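Local atomic coordinates of DNA helicase RecQ (PDB entry 4Q48), a protein that probably couples ATP hydrolysis to 3'-5' unwinding of duplex DNA, with this chain holding the helicase, zinc-binding and RQC parts of the longer enzyme. Residues D412-A417 / G504-L509; L311-S316 / D370-Y375; G217-P222 / W337-L342; L43-T48 / A181-R186; S151-D156 / K362-S367. One frame throughout, in Å; residues are numbered along the deposited sequence.

Interaction 1. Residues D412-A417 / G504-L509; sequences DLTREA and GQKLLL
Two hydrogen bonds tie L413 and T414 to L507, one at each polar atom of that leucine's backbone. The amide of L413 donates to L507 O over 2.9 Å and is nearly straight, at 167°. In the other direction L507 N donates to T414 OG1 at 2.9 Å, a more bent bond of 141°. The hydroxyl can serve here because its torsion sets OG1 anti to the carbonyl carbon and beside the backbone N (chi1 -61°), from where it also gives its proton to D412 OD1 at 2.7 Å. D412 OD1 takes a second bond, from T414 N at 2.8 Å, which closes an Asx turn at the start of helix 414-426. If a valine stood at T414, L507 N would probably lose its acceptor and the carboxylate of D412, held by one bond fewer, could turn more easily. On the backbone, D412 and L508 pair as an antiparallel, non-hydrogen-bonded couple of the two-stranded sheet 410-412/508-510.

The charged part is weak: D412 OD2 and K506 NZ form a long salt bridge of 3.9 Å, the two side chains crossing at about a right angle.

Apolar contact fills the inner side. L507 CD2 rests on A417 CB at 3.6 Å, where I500 of helix 498-501 also packs, and L413 CD1 meets L509 CD1 at 3.9 Å.

Both segments belong to the RQC domain, whose family has a winged-helix fold. Directional bonds fix the register at the helix start, while the leucines close the interior, so two distant parts of the domain are joined mainly by neutral groups.

Interaction 2. Residues L311-S316 / D370-Y375; sequences LDLPKS and DALLTY
L372 reaches from helix 359-376 to P314 with one methyl, and that methyl makes the closest approaches of the contact. CD2 lies 3.4 Å from P314 O and 3.8 Å from P314 CD, so it touches both the carbonyl oxygen and the ring of the same proline. The torsion explains the reach: CG stands anti to the backbone N (chi1 -175°), and the CB bond already points at the loop. No hydrogen bond passes between the two segments, and the join is one of van der Waals contact.

Around this point the packing is slacker. L313 CD2 stands 4.4 Å from L372 CD2, and the other branch, L313 CD1, is equally far from L373 CD2 at 4.4 Å. The backbone of S316 is little closer, its N lying 4.3 Å from L372 CD2. On the solvent side K315 is exposed, and its CB, like that of S316, points away from the helix; S316 OG caps G319 N at the start of helix 317-324.

The loop 311-316 follows strand 305-310 of the second helicase domain, and the helix lies in the zinc-binding part, so the contact joins these two parts. M317 of helix 317-324 packs against L372, M338 of strand 334-340 lies against P314, and Y340 of that strand lies against L313. One turn further, Y375 makes a cation-pi contact with R382 of helix 382-389.

Interaction 3. Residues G217-P222 / W337-L342; sequences GLKDSP and WMVYGL
G217 and V339 pair in parallel between strands 212-218 and 334-340, and three backbone hydrogen bonds carry the register. G217 N donates to M338 O at 2.7 Å, Y340 N to G217 O at 3.2 Å, and K219 N to Y340 O at 2.8 Å. The last differs in geometry, because its donor stands 61° out of the carbonyl plane as the first strand ends and turns off.

Van der Waals packing follows the same line. K219 CB sits against the Y340 carbonyl, 3.4 Å from Y340 C, and its chain crosses that of V339 at about a right angle. The apolar pairs are L218 CD1 with L342 CD1 at 4.0 Å and P222 CB with V339 CG2 at 4.3 Å. V339 CG1 lies over one face of the W337 ring, while P222 O comes to the ring's edge, near its plane; F229 of helix 222-233 also stacks with this indole.

The charged group lies beyond the pair: K219, bent at chi2 and chi3, brings NZ to L311 O and to the carboxylate of D344 in a salt bridge.

Strand 212-218 is outermost in the second helicase domain's parallel sheet. Its register rests on main-chain bonds, with side-chain packing added at the strand's end, where the lysine ammonium group links it to the neighbouring loop and helix 342-354.

Interaction 4. Residues L43-T48 / A181-R186; sequences LVLMPT and ATADER
A181 meets M46 through its backbone: A181 CA lies 3.1 Å from M46 O in a CA-H...O contact, with an angle of 138° at the hydrogen. Its methyl continues the contact, A181 CB standing 3.7 Å from T48 OG1. L45 CD2 touches A183 CB at 3.6 Å; the leucine's CG is anti to its carbonyl carbon (chi1 -47°), helping bring that branch to the alanine.

In the next shell, strands 42-45 and 176-180 are neighbours in the parallel sheet of the first helicase domain, V44 being backbone-bonded to A178 and T180, so both segments leave the sheet side by side. R188 of helix 185-194 packs on L45 and A183. Beyond, D184 forms a salt bridge with K368, and R186 one with D486.

Segment 43-48 runs into the P-loop, whose G49, G51, K52 and S53 bind ADP, and the side chain of M46 is about 4 Å from those of K52 and Q29. The T-A-T-A sequence round A181 fits helicase motif III. No conventional hydrogen bond links the segments, so the nucleotide loop and this motif touch through alanine methyls, a leucine branch, a hydroxyl oxygen and a carbonyl, and could probably adjust without breaking a strong bond.

Interaction 5. Residues S151-D156 / K362-S367; sequences SQWGHD and KRVEAS
The aromatic-rich loop of RecQ helicases, which in relatives helps couple DNA binding to ATP hydrolysis, supplies W153, and its indole meets R363 and V364 of helix 359-376. The ring comes edge-on to the guanidinium: W153 CH2 lies over one face of that group, 3.2 Å from R363 NE, and the two planes stand 80° apart. R363 reaches there with CG anti to the backbone N (chi1 -179°) and the chain extended as far as NE, while NH2 goes on to a salt bridge with D486. An alanine at R363 would probably open a gap beside the indole edge and leave D486 without one of its charged partners.

V364 packs against the loop with both branches. CG2 lies 3.5 Å from W153 CE3 and 3.4 Å from Q152 O, and CG1 is 3.5 Å from W153 O. S367 OG, which donates to V364 O at 3.0 Å, stands at the ring edge, near its plane, 3.9 Å from W153 CZ3. Within the loop W153 N donates to S151 OG at 2.9 Å, forming an ST turn that helps set the backbone that carries the indole; D190 is bonded to the same hydroxyl.

The loop thus lies between two helices. T187 and D190 of helix 185-194 touch W153, R186 adds a cation-pi contact, and behind helix 359-376, L352 of helix 342-354 packs on A366.

How the interactions relate
All five contacts are partly buried and none is wholly core. The centre of interaction 4 lies nearest the centre of the chain, about 6 Å away, and that of interaction 1 farthest, about 27 Å, with D412 and K506 exposed at its edge. Interactions 2 and 5 share helix 359-376: the first ties it to the second helicase domain by apolar contact, the second to the first helicase domain by an arginine, a valine and an indole. Interactions 4 and 5 adjoin through R186, interactions 2 and 3 through K219. Backbone hydrogen bonds dominate interaction 3, and interaction 1 adds a threonine hydroxyl, whereas interactions 2, 4 and 5 have no hydrogen bonds across their segments.

Interaction 1. Residues D412-A417 / G504-L509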
# COMPACT_ATOMS: atom_id res chain seq x y z
N ASP A 412 25.10 15.73 3.35
CA ASP A 412 25.02 15.41 1.93
C ASP A 412 25.99 14.26 1.64
O ASP A 412 27.20 14.39 1.83
CB ASP A 412 25.35 16.62 1.05
CG ASP A 412 25.09 16.34 -0.42
OD1 ASP A 412 25.25 15.17 -0.83
OD2 ASP A 412 24.75 17.29 -1.20
N LEU A 413 25.46 13.13 1.20
CA LEU A 413 26.29 11.98 0.91
C LEU A 413 26.09 11.55 -0.54
O LEU A 413 26.30 10.41 -0.89
CB LEU A 413 25.98 10.84 1.88
CG LEU A 413 26.59 11.04 3.25
CD1 LEU A 413 26.05 10.03 4.22
CD2 LEU A 413 28.08 10.89 3.13
N THR A 414 25.67 12.50 -1.36
CA THR A 414 25.43 12.30 -2.78
C THR A 414 26.65 11.73 -3.51
O THR A 414 26.54 10.83 -4.32
CB THR A 414 25.01 13.63 -3.42
OG1 THR A 414 23.80 14.11 -2.81
CG2 THR A 414 24.87 13.49 -4.91
N ARG A 415 27.82 12.28 -3.20
CA ARG A 415 29.09 11.89 -3.82
C ARG A 415 29.40 10.43 -3.48
O ARG A 415 29.86 9.65 -4.33
CB ARG A 415 30.20 12.83 -3.29
CG ARG A 415 31.64 12.63 -3.75
CD ARG A 415 32.58 13.74 -3.20
NE ARG A 415 32.63 13.83 -1.72
CZ ARG A 415 32.53 14.97 -1.01
NH1 ARG A 415 32.39 16.15 -1.63
NH2 ARG A 415 32.58 14.93 0.33
N GLU A 416 29.13 10.06 -2.24
CA GLU A 416 29.38 8.70 -1.78
C GLU A 416 28.35 7.74 -2.37
O GLU A 416 28.67 6.59 -2.71
CB GLU A 416 29.37 8.64 -0.24
CG GLU A 416 30.63 9.20 0.45
CD GLU A 416 30.68 10.73 0.52
OE1 GLU A 416 29.74 11.43 0.04
OE2 GLU A 416 31.69 11.25 1.04
N ALA A 417 27.11 8.20 -2.49
CA ALA A 417 26.06 7.40 -3.10
C ALA A 417 26.45 7.06 -4.52
O ALA A 417 26.31 5.91 -4.93
CB ALA A 417 24.72 8.11 -3.06
N GLY A 504 21.03 14.38 -11.16
CA GLY A 504 21.26 15.36 -10.11
C GLY A 504 20.58 15.16 -8.74
O GLY A 504 20.72 16.00 -7.85
N GLN A 505 19.85 14.07 -8.57
CA GLN A 505 19.26 13.79 -7.26
C GLN A 505 20.34 13.63 -6.18
O GLN A 505 21.47 13.20 -6.47
CB GLN A 505 18.38 12.54 -7.33
CG GLN A 505 16.92 12.82 -7.66
CD GLN A 505 16.15 11.56 -8.13
OE1 GLN A 505 16.29 10.47 -7.55
NE2 GLN A 505 15.30 11.73 -9.17
N LYS A 506 19.99 13.97 -4.95
CA LYS A 506 20.93 14.00 -3.84
C LYS A 506 20.60 12.90 -2.84
O LYS A 506 19.44 12.54 -2.68
CB LYS A 506 20.89 15.35 -3.10
CG LYS A 506 21.47 16.56 -3.79
CD LYS A 506 21.26 17.79 -2.89
CE LYS A 506 21.51 19.15 -3.60
NZ LYS A 506 22.94 19.52 -3.88
N LEU A 507 21.62 12.37 -2.16
CA LEU A 507 21.37 11.49 -1.01
C LEU A 507 21.58 12.24 0.30
O LEU A 507 22.70 12.60 0.62
CB LEU A 507 22.29 10.29 -1.04
CG LEU A 507 22.16 9.41 0.18
CD1 LEU A 507 20.75 8.84 0.24
CD2 LEU A 507 23.21 8.30 0.18
N LEU A 508 20.52 12.51 1.06
CA LEU A 508 20.67 13.25 2.33
C LEU A 508 20.27 12.42 3.54
O LEU A 508 19.18 11.89 3.60
CB LEU A 508 19.83 14.53 2.31
CG LEU A 508 19.92 15.42 1.05
CD1 LEU A 508 19.18 16.75 1.23
CD2 LEU A 508 21.38 15.68 0.67
N LEU A 509 21.14 12.37 4.54
CA LEU A 509 20.81 11.82 5.83
C LEU A 509 20.57 12.96 6.84
O LEU A 509 21.09 14.09 6.68
CB LEU A 509 21.92 10.89 6.32
CG LEU A 509 21.94 9.43 5.86
CD1 LEU A 509 22.21 9.29 4.34
CD2 LEU A 509 22.95 8.64 6.65

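Interaction 2. Residues L311-S316 / D370-Y375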
# COMPACT_ATOMS: atom_id res chain seq x y z
N LEU A 311 -0.00 7.73 18.48
CA LEU A 311 0.75 7.86 19.72
C LEU A 311 1.67 6.66 19.87
O LEU A 311 2.44 6.54 20.83
CB LEU A 311 -0.22 7.96 20.90
CG LEU A 311 -0.74 9.38 21.12
CD1 LEU A 311 -1.82 9.40 22.20
CD2 LEU A 311 0.37 10.34 21.46
N ASP A 312 1.59 5.78 18.88
CA ASP A 312 2.49 4.64 18.75
C ASP A 312 2.71 4.39 17.27
O ASP A 312 1.97 4.89 16.42
CB ASP A 312 1.94 3.36 19.41
CG ASP A 312 1.67 3.51 20.89
OD1 ASP A 312 2.62 3.81 21.65
OD2 ASP A 312 0.50 3.29 21.29
N LEU A 313 3.75 3.62 16.96
CA LEU A 313 4.00 3.23 15.59
C LEU A 313 2.90 2.34 15.07
O LEU A 313 2.48 1.40 15.76
CB LEU A 313 5.34 2.53 15.47
CG LEU A 313 6.55 3.44 15.41
CD1 LEU A 313 7.80 2.56 15.28
CD2 LEU A 313 6.41 4.40 14.25
N PRO A 314 2.42 2.62 13.85
CA PRO A 314 1.48 1.71 13.21
C PRO A 314 2.18 0.40 12.88
O PRO A 314 3.40 0.34 13.04
CB PRO A 314 1.09 2.46 11.94
CG PRO A 314 1.74 3.79 12.02
CD PRO A 314 2.86 3.69 12.95
N LYS A 315 1.46 -0.61 12.40
CA LYS A 315 2.11 -1.89 12.10
C LYS A 315 2.79 -1.87 10.73
O LYS A 315 3.68 -2.67 10.45
CB LYS A 315 1.10 -3.04 12.16
CG LYS A 315 0.16 -3.00 13.36
CD LYS A 315 -0.24 -4.42 13.81
CE LYS A 315 -1.53 -4.46 14.67
NZ LYS A 315 -2.46 -5.64 14.48
N SER A 316 2.38 -0.95 9.87
CA SER A 316 2.96 -0.86 8.55
C SER A 316 2.65 0.47 7.86
O SER A 316 1.83 1.25 8.34
CB SER A 316 2.43 -2.01 7.70
OG SER A 316 1.03 -1.90 7.55
N ASP A 370 11.16 -1.65 8.35
CA ASP A 370 12.25 -0.89 7.74
C ASP A 370 11.68 0.20 6.84
O ASP A 370 12.18 1.33 6.80
CB ASP A 370 13.19 -1.79 6.94
CG ASP A 370 14.30 -1.00 6.24
OD1 ASP A 370 15.31 -0.58 6.90
OD2 ASP A 370 14.13 -0.77 5.01
N ALA A 371 10.63 -0.16 6.12
CA ALA A 371 9.97 0.78 5.28
C ALA A 371 9.46 1.92 6.15
O ALA A 371 9.75 3.10 5.89
CB ALA A 371 8.85 0.13 4.54
N LEU A 372 8.74 1.57 7.22
CA LEU A 372 8.09 2.56 8.05
C LEU A 372 9.10 3.53 8.69
O LEU A 372 8.97 4.75 8.59
CB LEU A 372 7.25 1.86 9.12
CG LEU A 372 6.40 2.74 10.03
CD1 LEU A 372 5.60 3.75 9.21
CD2 LEU A 372 5.45 1.85 10.79
N LEU A 373 10.14 2.95 9.30
CA LEU A 373 11.24 3.72 9.88
C LEU A 373 11.94 4.62 8.85
O LEU A 373 12.31 5.76 9.15
CB LEU A 373 12.25 2.77 10.52
CG LEU A 373 11.79 2.12 11.83
CD1 LEU A 373 12.88 1.29 12.43
CD2 LEU A 373 11.39 3.19 12.82
N THR A 374 12.11 4.12 7.63
CA THR A 374 12.70 4.95 6.59
C THR A 374 11.83 6.16 6.31
O THR A 374 12.34 7.26 6.11
CB THR A 374 12.95 4.12 5.35
OG1 THR A 374 13.95 3.16 5.67
CG2 THR A 374 13.44 4.96 4.22
N TYR A 375 10.50 5.98 6.31
CA TYR A 375 9.57 7.10 6.16
C TYR A 375 9.66 8.03 7.36
O TYR A 375 9.70 9.25 7.20
CB TYR A 375 8.14 6.61 5.95
CG TYR A 375 7.08 7.67 6.14
CD1 TYR A 375 6.92 8.71 5.23
CD2 TYR A 375 6.23 7.63 7.24
CE1 TYR A 375 5.96 9.68 5.40
CE2 TYR A 375 5.26 8.60 7.42
CZ TYR A 375 5.12 9.61 6.49
OH TYR A 375 4.14 10.57 6.66

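Interaction 3. Residues G217-P222 / W337-L342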
# COMPACT_ATOMS: atom_id res chain seq x y z
N GLY A 217 7.24 13.14 14.51
CA GLY A 217 8.21 13.78 15.38
C GLY A 217 8.51 12.88 16.56
O GLY A 217 7.87 11.82 16.73
N LEU A 218 9.43 13.33 17.42
CA LEU A 218 9.95 12.50 18.51
C LEU A 218 9.01 12.48 19.71
O LEU A 218 8.56 13.52 20.14
CB LEU A 218 11.34 13.01 18.93
CG LEU A 218 11.93 12.40 20.21
CD1 LEU A 218 11.95 10.91 20.13
CD2 LEU A 218 13.33 12.95 20.52
N LYS A 219 8.72 11.29 20.24
CA LYS A 219 7.85 11.14 21.42
C LYS A 219 8.47 11.77 22.66
O LYS A 219 9.62 11.49 22.98
CB LYS A 219 7.56 9.66 21.67
CG LYS A 219 6.64 9.39 22.84
CD LYS A 219 5.51 8.46 22.44
CE LYS A 219 5.94 7.06 22.35
NZ LYS A 219 4.83 6.22 21.82
N ASP A 220 7.71 12.56 23.39
CA ASP A 220 8.23 13.17 24.64
C ASP A 220 7.11 13.68 25.57
O ASP A 220 6.74 14.85 25.51
CB ASP A 220 9.17 14.34 24.31
CG ASP A 220 9.78 14.94 25.56
OD1 ASP A 220 9.66 14.30 26.63
OD2 ASP A 220 10.34 16.07 25.48
N SER A 221 6.65 12.82 26.48
CA SER A 221 5.37 13.01 27.16
C SER A 221 4.30 13.04 26.08
O SER A 221 3.75 14.10 25.79
CB SER A 221 5.32 14.28 28.04
OG SER A 221 6.20 14.23 29.17
N PRO A 222 4.01 11.89 25.48
CA PRO A 222 3.13 11.90 24.31
C PRO A 222 1.72 12.46 24.62
O PRO A 222 1.21 13.23 23.81
CB PRO A 222 3.06 10.42 23.90
CG PRO A 222 3.41 9.67 25.12
CD PRO A 222 4.39 10.54 25.89
N TRP A 337 -0.62 13.61 12.53
CA TRP A 337 0.38 13.95 13.55
C TRP A 337 0.79 12.67 14.27
O TRP A 337 -0.06 11.96 14.82
CB TRP A 337 -0.25 14.93 14.50
CG TRP A 337 0.55 15.46 15.66
CD1 TRP A 337 1.14 16.68 15.74
CD2 TRP A 337 0.72 14.84 16.95
NE1 TRP A 337 1.71 16.85 16.99
CE2 TRP A 337 1.46 15.74 17.75
CE3 TRP A 337 0.32 13.61 17.49
CZ2 TRP A 337 1.83 15.44 19.07
CZ3 TRP A 337 0.70 13.31 18.80
CH2 TRP A 337 1.44 14.23 19.58
N MET A 338 2.09 12.35 14.25
CA MET A 338 2.58 11.13 14.91
C MET A 338 3.90 11.36 15.65
O MET A 338 4.86 11.99 15.17
CB MET A 338 2.75 9.98 13.91
CG MET A 338 3.52 8.77 14.47
SD MET A 338 3.59 7.30 13.39
CE MET A 338 4.72 7.82 12.12
N VAL A 339 3.94 10.80 16.86
CA VAL A 339 5.16 10.78 17.63
C VAL A 339 5.51 9.34 17.94
O VAL A 339 4.64 8.49 18.17
CB VAL A 339 5.06 11.59 18.94
CG1 VAL A 339 5.16 13.10 18.68
CG2 VAL A 339 3.81 11.19 19.74
N TYR A 340 6.79 9.06 17.93
CA TYR A 340 7.28 7.75 18.25
C TYR A 340 8.64 7.99 18.87
O TYR A 340 9.27 9.04 18.65
CB TYR A 340 7.35 6.87 16.99
CG TYR A 340 8.59 7.12 16.15
CD1 TYR A 340 8.72 8.27 15.39
CD2 TYR A 340 9.61 6.18 16.11
CE1 TYR A 340 9.86 8.48 14.64
CE2 TYR A 340 10.74 6.38 15.37
CZ TYR A 340 10.86 7.52 14.65
OH TYR A 340 12.00 7.70 13.92
N GLY A 341 9.09 7.05 19.68
CA GLY A 341 10.39 7.17 20.29
C GLY A 341 11.25 5.93 20.21
O GLY A 341 10.86 4.89 19.64
N LEU A 342 12.48 6.11 20.66
CA LEU A 342 13.06 5.27 21.71
C LEU A 342 12.63 3.82 21.78
O LEU A 342 13.07 2.93 21.04
CB LEU A 342 12.67 5.88 23.08
CG LEU A 342 13.26 7.06 23.84
CD1 LEU A 342 13.00 8.40 23.12
CD2 LEU A 342 12.64 7.05 25.22

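Interaction 4. Residues L43-T48 / A181-R186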
# COMPACT_ATOMS: atom_id res chain seq x y z
N LEU A 43 -2.70 -3.83 -14.88
CA LEU A 43 -2.38 -3.81 -13.46
C LEU A 43 -2.77 -2.46 -12.91
O LEU A 43 -2.23 -1.43 -13.33
CB LEU A 43 -0.91 -4.07 -13.21
CG LEU A 43 -0.55 -4.09 -11.73
CD1 LEU A 43 -1.51 -4.99 -10.97
CD2 LEU A 43 0.88 -4.55 -11.51
N VAL A 44 -3.74 -2.46 -12.01
CA VAL A 44 -4.30 -1.22 -11.49
C VAL A 44 -4.05 -1.07 -9.98
O VAL A 44 -4.41 -1.94 -9.19
CB VAL A 44 -5.81 -1.12 -11.80
CG1 VAL A 44 -6.42 0.10 -11.12
CG2 VAL A 44 -6.02 -1.04 -13.30
N LEU A 45 -3.41 0.03 -9.60
CA LEU A 45 -3.07 0.26 -8.21
C LEU A 45 -3.74 1.56 -7.79
O LEU A 45 -3.46 2.63 -8.35
CB LEU A 45 -1.56 0.29 -8.03
CG LEU A 45 -0.88 -0.90 -8.76
CD1 LEU A 45 -0.11 -0.39 -9.96
CD2 LEU A 45 0.02 -1.74 -7.88
N MET A 46 -4.73 1.44 -6.91
CA MET A 46 -5.50 2.60 -6.48
C MET A 46 -5.86 2.56 -5.01
O MET A 46 -5.97 1.49 -4.42
CB MET A 46 -6.79 2.70 -7.30
CG MET A 46 -6.57 3.23 -8.71
SD MET A 46 -8.06 3.89 -9.50
CE MET A 46 -9.01 4.44 -8.10
N PRO A 47 -6.06 3.73 -4.40
CA PRO A 47 -6.69 3.71 -3.08
C PRO A 47 -8.08 3.03 -3.18
O PRO A 47 -8.69 3.01 -4.27
CB PRO A 47 -6.81 5.19 -2.70
CG PRO A 47 -6.50 5.98 -3.94
CD PRO A 47 -5.81 5.08 -4.92
N THR A 48 -8.60 2.53 -2.07
CA THR A 48 -9.93 1.92 -2.09
C THR A 48 -11.02 2.95 -2.38
O THR A 48 -10.93 4.11 -1.95
CB THR A 48 -10.21 1.21 -0.78
OG1 THR A 48 -9.06 0.42 -0.43
CG2 THR A 48 -11.41 0.31 -0.92
N ALA A 181 -4.76 -2.06 -3.65
CA ALA A 181 -4.62 -0.82 -2.90
C ALA A 181 -3.33 -0.86 -2.10
O ALA A 181 -2.96 0.12 -1.45
CB ALA A 181 -5.81 -0.59 -1.98
N THR A 182 -2.64 -2.00 -2.12
CA THR A 182 -1.39 -2.09 -1.41
C THR A 182 -0.35 -2.46 -2.45
O THR A 182 -0.26 -3.61 -2.90
CB THR A 182 -1.42 -3.13 -0.28
OG1 THR A 182 -0.91 -4.39 -0.76
CG2 THR A 182 -2.86 -3.28 0.25
N ALA A 183 0.50 -1.50 -2.75
CA ALA A 183 1.39 -1.59 -3.90
C ALA A 183 2.86 -1.74 -3.53
O ALA A 183 3.74 -1.16 -4.19
CB ALA A 183 1.18 -0.36 -4.80
N ASP A 184 3.13 -2.49 -2.46
CA ASP A 184 4.49 -2.91 -2.11
C ASP A 184 5.29 -3.37 -3.35
O ASP A 184 4.77 -4.09 -4.21
CB ASP A 184 4.43 -4.00 -1.04
CG ASP A 184 5.72 -4.12 -0.26
OD1 ASP A 184 6.73 -3.53 -0.68
OD2 ASP A 184 5.73 -4.79 0.79
N GLU A 185 6.53 -2.93 -3.45
CA GLU A 185 7.32 -3.00 -4.68
C GLU A 185 7.72 -4.43 -5.04
O GLU A 185 7.66 -4.82 -6.20
CB GLU A 185 8.56 -2.13 -4.50
CG GLU A 185 9.59 -2.09 -5.61
CD GLU A 185 10.91 -1.46 -5.12
OE1 GLU A 185 10.87 -0.65 -4.15
OE2 GLU A 185 11.98 -1.76 -5.69
N ARG A 186 8.10 -5.21 -4.03
CA ARG A 186 8.15 -6.67 -4.12
C ARG A 186 6.82 -7.38 -4.37
O ARG A 186 6.79 -8.50 -4.87
CB ARG A 186 8.81 -7.24 -2.86
CG ARG A 186 10.33 -7.20 -2.97
CD ARG A 186 11.03 -7.56 -1.68
NE ARG A 186 10.52 -6.72 -0.60
CZ ARG A 186 11.02 -6.69 0.62
NH1 ARG A 186 12.07 -7.45 0.93
NH2 ARG A 186 10.49 -5.89 1.53

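Interaction 5. Residues S151-D156 / K362-S367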
# COMPACT_ATOMS: atom_id res chain seq x y z
N SER A 151 0.99 -12.77 -3.19
CA SER A 151 2.34 -12.55 -2.68
C SER A 151 2.54 -12.99 -1.23
O SER A 151 1.65 -12.81 -0.39
CB SER A 151 2.70 -11.07 -2.80
OG SER A 151 4.05 -10.85 -2.45
N GLN A 152 3.71 -13.57 -0.95
CA GLN A 152 4.14 -13.83 0.43
C GLN A 152 4.30 -12.47 1.12
O GLN A 152 4.18 -12.37 2.34
CB GLN A 152 5.47 -14.59 0.49
CG GLN A 152 6.67 -13.74 0.05
CD GLN A 152 7.80 -14.50 -0.63
OE1 GLN A 152 7.60 -15.20 -1.63
NE2 GLN A 152 9.02 -14.35 -0.10
N TRP A 153 4.56 -11.44 0.33
CA TRP A 153 4.91 -10.12 0.86
C TRP A 153 3.77 -9.19 1.25
O TRP A 153 3.54 -8.93 2.43
CB TRP A 153 5.79 -9.39 -0.16
CG TRP A 153 7.09 -10.10 -0.43
CD1 TRP A 153 7.38 -10.95 -1.47
CD2 TRP A 153 8.28 -10.04 0.37
NE1 TRP A 153 8.67 -11.41 -1.36
CE2 TRP A 153 9.24 -10.87 -0.24
CE3 TRP A 153 8.63 -9.36 1.55
CZ2 TRP A 153 10.52 -11.03 0.28
CZ3 TRP A 153 9.89 -9.53 2.06
CH2 TRP A 153 10.82 -10.36 1.42
N GLY A 154 3.01 -8.74 0.26
CA GLY A 154 2.25 -7.51 0.40
C GLY A 154 1.14 -7.31 1.41
O GLY A 154 0.79 -6.14 1.66
N HIS A 155 0.60 -8.37 2.00
CA HIS A 155 -0.61 -8.22 2.81
C HIS A 155 -1.01 -9.61 3.28
O HIS A 155 -0.16 -10.39 3.72
CB HIS A 155 -1.71 -7.52 1.96
CG HIS A 155 -2.88 -6.98 2.73
ND1 HIS A 155 -4.05 -7.69 2.93
CD2 HIS A 155 -3.07 -5.78 3.33
CE1 HIS A 155 -4.90 -6.96 3.62
NE2 HIS A 155 -4.33 -5.79 3.88
N ASP A 156 -2.28 -9.95 3.15
CA ASP A 156 -2.74 -11.27 3.53
C ASP A 156 -2.42 -12.24 2.42
O ASP A 156 -3.06 -12.22 1.37
CB ASP A 156 -4.25 -11.31 3.82
CG ASP A 156 -4.75 -10.11 4.63
OD1 ASP A 156 -3.99 -9.57 5.48
OD2 ASP A 156 -5.92 -9.71 4.43
N LYS A 362 8.30 -13.40 9.35
CA LYS A 362 9.36 -12.68 10.05
C LYS A 362 10.17 -11.81 9.08
O LYS A 362 10.68 -10.75 9.45
CB LYS A 362 10.30 -13.64 10.78
CG LYS A 362 9.82 -14.08 12.13
CD LYS A 362 10.96 -14.69 12.91
CE LYS A 362 10.67 -14.63 14.39
NZ LYS A 362 9.26 -15.01 14.61
N ARG A 363 10.29 -12.29 7.84
CA ARG A 363 11.01 -11.57 6.82
C ARG A 363 10.21 -10.36 6.34
O ARG A 363 10.76 -9.27 6.21
CB ARG A 363 11.31 -12.50 5.64
CG ARG A 363 12.09 -11.82 4.53
CD ARG A 363 12.66 -12.81 3.54
NE ARG A 363 13.35 -12.12 2.45
CZ ARG A 363 13.57 -12.66 1.25
NH1 ARG A 363 13.16 -13.89 0.98
NH2 ARG A 363 14.21 -11.96 0.32
N VAL A 364 8.92 -10.57 6.11
CA VAL A 364 8.02 -9.50 5.73
C VAL A 364 7.90 -8.43 6.83
O VAL A 364 8.06 -7.24 6.54
CB VAL A 364 6.60 -10.07 5.38
CG1 VAL A 364 5.53 -8.98 5.32
CG2 VAL A 364 6.66 -10.81 4.06
N GLU A 365 7.64 -8.84 8.07
CA GLU A 365 7.47 -7.89 9.18
C GLU A 365 8.73 -7.00 9.40
O GLU A 365 8.64 -5.87 9.86
CB GLU A 365 7.11 -8.62 10.49
CG GLU A 365 5.72 -9.32 10.52
CD GLU A 365 4.52 -8.39 10.22
OE1 GLU A 365 4.50 -7.22 10.69
OE2 GLU A 365 3.57 -8.84 9.52
N ALA A 366 9.90 -7.52 9.05
CA ALA A 366 11.13 -6.78 9.24
C ALA A 366 11.32 -5.71 8.17
O ALA A 366 11.92 -4.66 8.43
CB ALA A 366 12.33 -7.73 9.26
N SER A 367 10.88 -5.98 6.94
CA SER A 367 10.98 -4.95 5.92
C SER A 367 9.80 -3.98 6.07
O SER A 367 9.95 -2.80 5.75
CB SER A 367 11.01 -5.53 4.52
OG SER A 367 9.87 -6.31 4.30